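Local coordinates for aspartyl-tRNA synthetase 2 (Thermus thermophilus, PDB 1N9W), which attaches aspartate to both tRNA(Asp) and tRNA(Asn), first activating the amino acid with ATP and then transferring it to the acceptor end, at residues 1-13 with 34-46. Residues are numbered along the deposited sequence; the frame is centred on the assembly and turned at random.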
ATOM      1  N   MET B   1      -5.605  13.952 -29.511  1.00 49.02           N
ATOM      2  CA  MET B   1      -5.640  13.444 -28.102  1.00 48.40           C
ATOM      3  C   MET B   1      -5.376  11.940 -28.060  1.00 44.35           C
ATOM      4  O   MET B   1      -5.818  11.190 -28.935  1.00 42.60           O
ATOM      5  CB  MET B   1      -7.011  13.713 -27.463  1.00 53.17           C
ATOM      6  CG  MET B   1      -8.132  12.817 -28.009  1.00 57.19           C
ATOM      7  SD  MET B   1      -9.726  12.988 -27.172  1.00 62.53           S
ATOM      8  CE  MET B   1      -9.580  11.729 -25.866  1.00 61.15           C
ATOM      9  N   ARG B   2      -4.664  11.505 -27.024  1.00 39.93           N
ATOM     10  CA  ARG B   2      -4.352  10.091 -26.870  1.00 35.94           C
ATOM     11  C   ARG B   2      -5.581   9.357 -26.346  1.00 31.61           C
ATOM     12  O   ARG B   2      -6.186   9.762 -25.353  1.00 29.50           O
ATOM     13  CB  ARG B   2      -3.168   9.896 -25.913  1.00 37.36           C
ATOM     14  CG  ARG B   2      -2.486   8.523 -26.028  1.00 39.23           C
ATOM     15  CD  ARG B   2      -2.968   7.504 -24.983  1.00 43.35           C
ATOM     16  NE  ARG B   2      -2.347   6.183 -25.166  1.00 45.38           N
ATOM     17  CZ  ARG B   2      -1.949   5.385 -24.173  1.00 46.25           C
ATOM     18  NH1 ARG B   2      -2.098   5.763 -22.911  1.00 47.72           N
ATOM     19  NH2 ARG B   2      -1.400   4.205 -24.436  1.00 44.94           N
ATOM     20  N   VAL B   3      -5.953   8.286 -27.039  1.00 27.76           N
ATOM     21  CA  VAL B   3      -7.105   7.475 -26.658  1.00 25.83           C
ATOM     22  C   VAL B   3      -6.671   6.030 -26.385  1.00 24.51           C
ATOM     23  O   VAL B   3      -5.884   5.456 -27.133  1.00 23.88           O
ATOM     24  CB  VAL B   3      -8.183   7.453 -27.791  1.00 25.60           C
ATOM     25  CG1 VAL B   3      -9.402   6.666 -27.335  1.00 21.01           C
ATOM     26  CG2 VAL B   3      -8.572   8.874 -28.178  1.00 23.15           C
ATOM     27  N   LEU B   4      -7.189   5.457 -25.303  1.00 23.27           N
ATOM     28  CA  LEU B   4      -6.897   4.081 -24.937  1.00 22.31           C
ATOM     29  C   LEU B   4      -7.789   3.150 -25.759  1.00 23.69           C
ATOM     30  O   LEU B   4      -8.875   3.541 -26.195  1.00 22.20           O
ATOM     31  CB  LEU B   4      -7.178   3.866 -23.457  1.00 21.55           C
ATOM     32  CG  LEU B   4      -6.114   4.357 -22.474  1.00 22.77           C
ATOM     33  CD1 LEU B   4      -6.685   4.442 -21.044  1.00 20.77           C
ATOM     34  CD2 LEU B   4      -4.947   3.384 -22.523  1.00 21.62           C
ATOM     35  N   VAL B   5      -7.329   1.924 -25.965  1.00 21.58           N
ATOM     36  CA  VAL B   5      -8.091   0.939 -26.715  1.00 23.72           C
ATOM     37  C   VAL B   5      -9.513   0.745 -26.161  1.00 24.65           C
ATOM     38  O   VAL B   5     -10.468   0.599 -26.920  1.00 22.66           O
ATOM     39  CB  VAL B   5      -7.352  -0.420 -26.727  1.00 23.91           C
ATOM     40  CG1 VAL B   5      -8.251  -1.513 -27.330  1.00 21.03           C
ATOM     41  CG2 VAL B   5      -6.059  -0.291 -27.534  1.00 22.86           C
ATOM     42  N   ARG B   6      -9.664   0.767 -24.842  1.00 25.12           N
ATOM     43  CA  ARG B   6     -10.991   0.563 -24.279  1.00 27.22           C
ATOM     44  C   ARG B   6     -11.986   1.692 -24.566  1.00 27.31           C
ATOM     45  O   ARG B   6     -13.188   1.458 -24.570  1.00 29.15           O
ATOM     46  CB  ARG B   6     -10.917   0.313 -22.768  1.00 27.59           C
ATOM     47  CG  ARG B   6     -10.340   1.446 -21.942  1.00 26.76           C
ATOM     48  CD  ARG B   6     -10.629   1.218 -20.469  1.00 27.28           C
ATOM     49  NE  ARG B   6      -9.830   2.124 -19.642  1.00 32.84           N
ATOM     50  CZ  ARG B   6      -8.787   1.735 -18.910  1.00 34.12           C
ATOM     51  NH1 ARG B   6      -8.424   0.452 -18.889  1.00 33.57           N
ATOM     52  NH2 ARG B   6      -8.100   2.635 -18.230  1.00 33.19           N
ATOM     53  N   ASP B   7     -11.498   2.900 -24.826  1.00 28.20           N
ATOM     54  CA  ASP B   7     -12.398   4.010 -25.080  1.00 27.91           C
ATOM     55  C   ASP B   7     -12.612   4.295 -26.564  1.00 27.36           C
ATOM     56  O   ASP B   7     -13.334   5.222 -26.932  1.00 27.71           O
ATOM     57  CB  ASP B   7     -11.875   5.264 -24.376  1.00 28.68           C
ATOM     58  CG  ASP B   7     -11.653   5.044 -22.902  1.00 29.50           C
ATOM     59  OD1 ASP B   7     -12.576   4.538 -22.234  1.00 29.01           O
ATOM     60  OD2 ASP B   7     -10.548   5.373 -22.400  1.00 33.12           O
ATOM     61  N   LEU B   8     -11.993   3.497 -27.423  1.00 26.13           N
ATOM     62  CA  LEU B   8     -12.133   3.733 -28.849  1.00 27.21           C
ATOM     63  C   LEU B   8     -13.587   3.692 -29.333  1.00 28.34           C
ATOM     64  O   LEU B   8     -13.931   4.367 -30.302  1.00 27.59           O
ATOM     65  CB  LEU B   8     -11.272   2.745 -29.646  1.00 25.51           C
ATOM     66  CG  LEU B   8      -9.757   2.891 -29.470  1.00 25.18           C
ATOM     67  CD1 LEU B   8      -9.059   1.757 -30.227  1.00 20.36           C
ATOM     68  CD2 LEU B   8      -9.281   4.258 -29.987  1.00 20.28           C
ATOM     69  N   LYS B   9     -14.440   2.917 -28.670  1.00 29.79           N
ATOM     70  CA  LYS B   9     -15.847   2.849 -29.067  1.00 32.77           C
ATOM     71  C   LYS B   9     -16.477   4.236 -29.195  1.00 32.78           C
ATOM     72  O   LYS B   9     -17.317   4.471 -30.062  1.00 32.60           O
ATOM     73  CB  LYS B   9     -16.670   2.050 -28.051  1.00 36.18           C
ATOM     74  CG  LYS B   9     -16.769   0.554 -28.332  1.00 43.72           C
ATOM     75  CD  LYS B   9     -15.432  -0.162 -28.179  1.00 48.26           C
ATOM     76  CE  LYS B   9     -15.577  -1.647 -28.493  1.00 50.34           C
ATOM     77  NZ  LYS B   9     -14.283  -2.381 -28.394  1.00 52.40           N
ATOM     78  N   ALA B  10     -16.067   5.161 -28.335  1.00 30.53           N
ATOM     79  CA  ALA B  10     -16.637   6.501 -28.371  1.00 30.56           C
ATOM     80  C   ALA B  10     -15.966   7.431 -29.371  1.00 29.84           C
ATOM     81  O   ALA B  10     -16.199   8.634 -29.342  1.00 30.22           O
ATOM     82  CB  ALA B  10     -16.591   7.118 -26.979  1.00 29.47           C
ATOM     83  N   HIS B  11     -15.153   6.886 -30.268  1.00 27.62           N
ATOM     84  CA  HIS B  11     -14.460   7.725 -31.230  1.00 27.60           C
ATOM     85  C   HIS B  11     -14.581   7.269 -32.667  1.00 26.94           C
ATOM     86  O   HIS B  11     -13.792   7.669 -33.516  1.00 26.82           O
ATOM     87  CB  HIS B  11     -12.982   7.814 -30.846  1.00 28.49           C
ATOM     88  CG  HIS B  11     -12.747   8.469 -29.523  1.00 27.95           C
ATOM     89  ND1 HIS B  11     -12.347   9.782 -29.402  1.00 29.12           N
ATOM     90  CD2 HIS B  11     -12.887   7.999 -28.261  1.00 28.03           C
ATOM     91  CE1 HIS B  11     -12.251  10.094 -28.122  1.00 28.45           C
ATOM     92  NE2 HIS B  11     -12.573   9.031 -27.408  1.00 28.89           N
ATOM     93  N   VAL B  12     -15.571   6.431 -32.942  1.00 29.67           N
ATOM     94  CA  VAL B  12     -15.789   5.928 -34.293  1.00 30.96           C
ATOM     95  C   VAL B  12     -15.994   7.108 -35.247  1.00 31.34           C
ATOM     96  O   VAL B  12     -16.802   7.992 -34.977  1.00 32.49           O
ATOM     97  CB  VAL B  12     -17.017   4.998 -34.320  1.00 30.39           C
ATOM     98  CG1 VAL B  12     -17.191   4.391 -35.696  1.00 32.21           C
ATOM     99  CG2 VAL B  12     -16.843   3.903 -33.278  1.00 33.11           C
ATOM    100  N   GLY B  13     -15.248   7.124 -36.347  1.00 32.62           N
ATOM    101  CA  GLY B  13     -15.372   8.203 -37.307  1.00 33.52           C
ATOM    102  C   GLY B  13     -14.398   9.347 -37.086  1.00 35.57           C
ATOM    103  O   GLY B  13     -14.255  10.240 -37.928  1.00 34.40           O
ATOM    104  N   LEU B  34      -1.656  -4.648 -38.249  1.00 28.74           N
ATOM    105  CA  LEU B  34      -0.898  -4.610 -37.009  1.00 27.59           C
ATOM    106  C   LEU B  34      -1.882  -4.762 -35.879  1.00 27.07           C
ATOM    107  O   LEU B  34      -3.056  -4.414 -36.004  1.00 30.66           O
ATOM    108  CB  LEU B  34      -0.175  -3.273 -36.855  1.00 25.41           C
ATOM    109  CG  LEU B  34       0.717  -2.829 -38.011  1.00 28.13           C
ATOM    110  CD1 LEU B  34       1.235  -1.438 -37.712  1.00 26.86           C
ATOM    111  CD2 LEU B  34       1.861  -3.813 -38.206  1.00 27.22           C
ATOM    112  N   LEU B  35      -1.410  -5.304 -34.778  1.00 25.21           N
ATOM    113  CA  LEU B  35      -2.247  -5.452 -33.614  1.00 25.34           C
ATOM    114  C   LEU B  35      -1.484  -4.635 -32.581  1.00 23.47           C
ATOM    115  O   LEU B  35      -0.344  -4.967 -32.265  1.00 23.05           O
ATOM    116  CB  LEU B  35      -2.315  -6.914 -33.191  1.00 27.05           C
ATOM    117  CG  LEU B  35      -3.530  -7.190 -32.328  1.00 32.34           C
ATOM    118  CD1 LEU B  35      -4.769  -7.257 -33.218  1.00 31.80           C
ATOM    119  CD2 LEU B  35      -3.341  -8.494 -31.558  1.00 33.50           C
ATOM    120  N   LEU B  36      -2.079  -3.549 -32.098  1.00 20.90           N
ATOM    121  CA  LEU B  36      -1.423  -2.694 -31.113  1.00 19.96           C
ATOM    122  C   LEU B  36      -2.063  -2.918 -29.767  1.00 19.16           C
ATOM    123  O   LEU B  36      -3.290  -2.959 -29.671  1.00 21.10           O
ATOM    124  CB  LEU B  36      -1.564  -1.209 -31.495  1.00 17.80           C
ATOM    125  CG  LEU B  36      -0.912  -0.164 -30.574  1.00 18.63           C
ATOM    126  CD1 LEU B  36      -0.555   1.107 -31.373  1.00 18.17           C
ATOM    127  CD2 LEU B  36      -1.839   0.177 -29.407  1.00 19.31           C
ATOM    128  N   ARG B  37      -1.268  -3.086 -28.718  1.00 20.86           N
ATOM    129  CA  ARG B  37      -1.909  -3.246 -27.421  1.00 20.60           C
ATOM    130  C   ARG B  37      -1.408  -2.253 -26.396  1.00 19.46           C
ATOM    131  O   ARG B  37      -0.208  -1.996 -26.289  1.00 19.13           O
ATOM    132  CB  ARG B  37      -1.741  -4.663 -26.867  1.00 21.97           C
ATOM    133  CG  ARG B  37      -0.379  -4.953 -26.384  1.00 20.90           C
ATOM    134  CD  ARG B  37      -0.266  -5.967 -25.245  1.00 21.33           C
ATOM    135  NE  ARG B  37       1.121  -5.727 -24.828  1.00 20.90           N
ATOM    136  CZ  ARG B  37       2.186  -6.292 -25.384  1.00 18.08           C
ATOM    137  NH1 ARG B  37       2.059  -7.205 -26.348  1.00 14.85           N
ATOM    138  NH2 ARG B  37       3.379  -5.805 -25.099  1.00 18.78           N
ATOM    139  N   ASP B  38      -2.340  -1.666 -25.662  1.00 19.73           N
ATOM    140  CA  ASP B  38      -1.928  -0.753 -24.626  1.00 18.97           C
ATOM    141  C   ASP B  38      -2.371  -1.379 -23.298  1.00 19.01           C
ATOM    142  O   ASP B  38      -2.767  -2.549 -23.280  1.00 19.33           O
ATOM    143  CB  ASP B  38      -2.448   0.697 -24.869  1.00 17.20           C
ATOM    144  CG  ASP B  38      -3.958   0.803 -24.963  1.00 17.65           C
ATOM    145  OD1 ASP B  38      -4.650  -0.049 -24.369  1.00 15.46           O
ATOM    146  OD2 ASP B  38      -4.455   1.775 -25.594  1.00 15.84           O
ATOM    147  N   ARG B  39      -2.262  -0.640 -22.200  1.00 17.99           N
ATOM    148  CA  ARG B  39      -2.619  -1.190 -20.908  1.00 20.12           C
ATOM    149  C   ARG B  39      -4.082  -1.589 -20.804  1.00 20.25           C
ATOM    150  O   ARG B  39      -4.473  -2.299 -19.879  1.00 21.06           O
ATOM    151  CB  ARG B  39      -2.249  -0.205 -19.783  1.00 18.76           C
ATOM    152  CG  ARG B  39      -2.894   1.184 -19.877  1.00 21.49           C
ATOM    153  CD  ARG B  39      -2.400   2.087 -18.741  1.00 21.77           C
ATOM    154  NE  ARG B  39      -3.158   3.318 -18.614  1.00 25.24           N
ATOM    155  CZ  ARG B  39      -2.908   4.433 -19.288  1.00 26.50           C
ATOM    156  NH1 ARG B  39      -1.903   4.480 -20.149  1.00 27.05           N
ATOM    157  NH2 ARG B  39      -3.670   5.499 -19.099  1.00 26.59           N
ATOM    158  N   SER B  40      -4.892  -1.154 -21.764  1.00 20.25           N
ATOM    159  CA  SER B  40      -6.333  -1.460 -21.728  1.00 22.15           C
ATOM    160  C   SER B  40      -6.801  -2.496 -22.747  1.00 22.34           C
ATOM    161  O   SER B  40      -7.970  -2.869 -22.745  1.00 23.10           O
ATOM    162  CB  SER B  40      -7.157  -0.183 -21.913  1.00 19.25           C
ATOM    163  OG  SER B  40      -7.091   0.259 -23.256  1.00 20.05           O
ATOM    164  N   GLY B  41      -5.909  -2.967 -23.616  1.00 23.03           N
ATOM    165  CA  GLY B  41      -6.333  -3.969 -24.583  1.00 22.85           C
ATOM    166  C   GLY B  41      -5.598  -3.955 -25.911  1.00 24.29           C
ATOM    167  O   GLY B  41      -4.524  -3.359 -26.035  1.00 23.66           O
ATOM    168  N   VAL B  42      -6.170  -4.629 -26.910  1.00 20.94           N
ATOM    169  CA  VAL B  42      -5.553  -4.675 -28.231  1.00 22.19           C
ATOM    170  C   VAL B  42      -6.485  -4.150 -29.316  1.00 20.57           C
ATOM    171  O   VAL B  42      -7.705  -4.317 -29.251  1.00 21.44           O
ATOM    172  CB  VAL B  42      -5.111  -6.119 -28.637  1.00 23.35           C
ATOM    173  CG1 VAL B  42      -4.141  -6.688 -27.602  1.00 22.37           C
ATOM    174  CG2 VAL B  42      -6.331  -7.028 -28.782  1.00 26.08           C
ATOM    175  N   VAL B  43      -5.896  -3.507 -30.310  1.00 17.65           N
ATOM    176  CA  VAL B  43      -6.659  -2.978 -31.420  1.00 17.46           C
ATOM    177  C   VAL B  43      -5.927  -3.222 -32.742  1.00 17.69           C
ATOM    178  O   VAL B  43      -4.691  -3.153 -32.814  1.00 18.49           O
ATOM    179  CB  VAL B  43      -6.933  -1.459 -31.256  1.00 17.88           C
ATOM    180  CG1 VAL B  43      -5.620  -0.659 -31.322  1.00 17.46           C
ATOM    181  CG2 VAL B  43      -7.898  -0.995 -32.330  1.00 18.24           C
ATOM    182  N   GLN B  44      -6.699  -3.528 -33.782  1.00 16.54           N
ATOM    183  CA  GLN B  44      -6.150  -3.765 -35.106  1.00 15.90           C
ATOM    184  C   GLN B  44      -5.866  -2.403 -35.727  1.00 17.55           C
ATOM    185  O   GLN B  44      -6.668  -1.469 -35.620  1.00 16.37           O
ATOM    186  CB  GLN B  44      -7.150  -4.542 -35.993  1.00 18.53           C
ATOM    187  CG  GLN B  44      -6.600  -4.899 -37.395  1.00 17.51           C
ATOM    188  CD  GLN B  44      -7.504  -5.827 -38.212  1.00 24.82           C
ATOM    189  OE1 GLN B  44      -8.423  -5.381 -38.923  1.00 22.07           O
ATOM    190  NE2 GLN B  44      -7.244  -7.133 -38.115  1.00 23.03           N
ATOM    191  N   VAL B  45      -4.703  -2.280 -36.348  1.00 17.60           N
ATOM    192  CA  VAL B  45      -4.318  -1.033 -36.992  1.00 18.88           C
ATOM    193  C   VAL B  45      -4.045  -1.436 -38.421  1.00 20.26           C
ATOM    194  O   VAL B  45      -3.403  -2.456 -38.672  1.00 20.38           O
ATOM    195  CB  VAL B  45      -3.048  -0.423 -36.341  1.00 19.42           C
ATOM    196  CG1 VAL B  45      -2.522   0.729 -37.177  1.00 18.95           C
ATOM    197  CG2 VAL B  45      -3.380   0.078 -34.945  1.00 19.27           C
ATOM    198  N   VAL B  46      -4.570  -0.658 -39.362  1.00 19.84           N
ATOM    199  CA  VAL B  46      -4.364  -0.956 -40.763  1.00 20.10           C
ATOM    200  C   VAL B  46      -3.505   0.114 -41.409  1.00 20.10           C
ATOM    201  O   VAL B  46      -3.799   1.309 -41.329  1.00 18.79           O
ATOM    202  CB  VAL B  46      -5.720  -1.065 -41.536  1.00 21.49           C
ATOM    203  CG1 VAL B  46      -5.458  -1.451 -42.986  1.00 19.15           C
ATOM    204  CG2 VAL B  46      -6.622  -2.104 -40.882  1.00 21.89           C
TER
HETATM  205  O   HOH W   1      -3.569   4.195 -26.878  1.00 19.52           O
HETATM  206  O   HOH W   2      -2.563   7.872 -20.760  1.00 32.05           O
HETATM  207  O   HOH W   3      -5.471   1.617 -17.502  1.00 30.80           O
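V5 and R6 meet D38 and S40, an example of a hairpin turn taking up the N-terminal segment through successive backbone amides. V5 N hydrogen-bonds the syn lone pair of D38 OD2 (2.9 Å, 151°), and R6 N donates to S40 OG at 3.1 Å. The V5 side chain lies against the hairpin: CG1 is 3.4 Å from V42 O, while CG2, set beside its backbone N, meets the carboxylate which that N binds (3.3 Å to D38 OD2) and packs 3.8 Å from V43 CG1. L8 extends this seam, its CD1 meeting V43 CG2 crosswise. The hairpin joins strands 31-38 and 41-47 of the OB-fold anticodon-binding domain through a type I turn, D38 to G41. S40 N hydrogen-bonds D38 OD1, closing an Asx turn, and S40 OG adds a second bond to D38 OD1 at 2.7 Å from the same face. Farther out, L4 CD2 sits 3.9 Å above the centre of the R39 guanidinium. R2 NH1 and R39 NH1 lie 3.1 Å apart, like charges probably offset by E191 of the second subunit, salt-bridged to R39; a water links R39 NH2 and, weakly, R2 NH1. R2 NH2 hydrogen-bonds L19 O, and D143 of the second subunit salt-bridges R6 NH2 and R39 NH2.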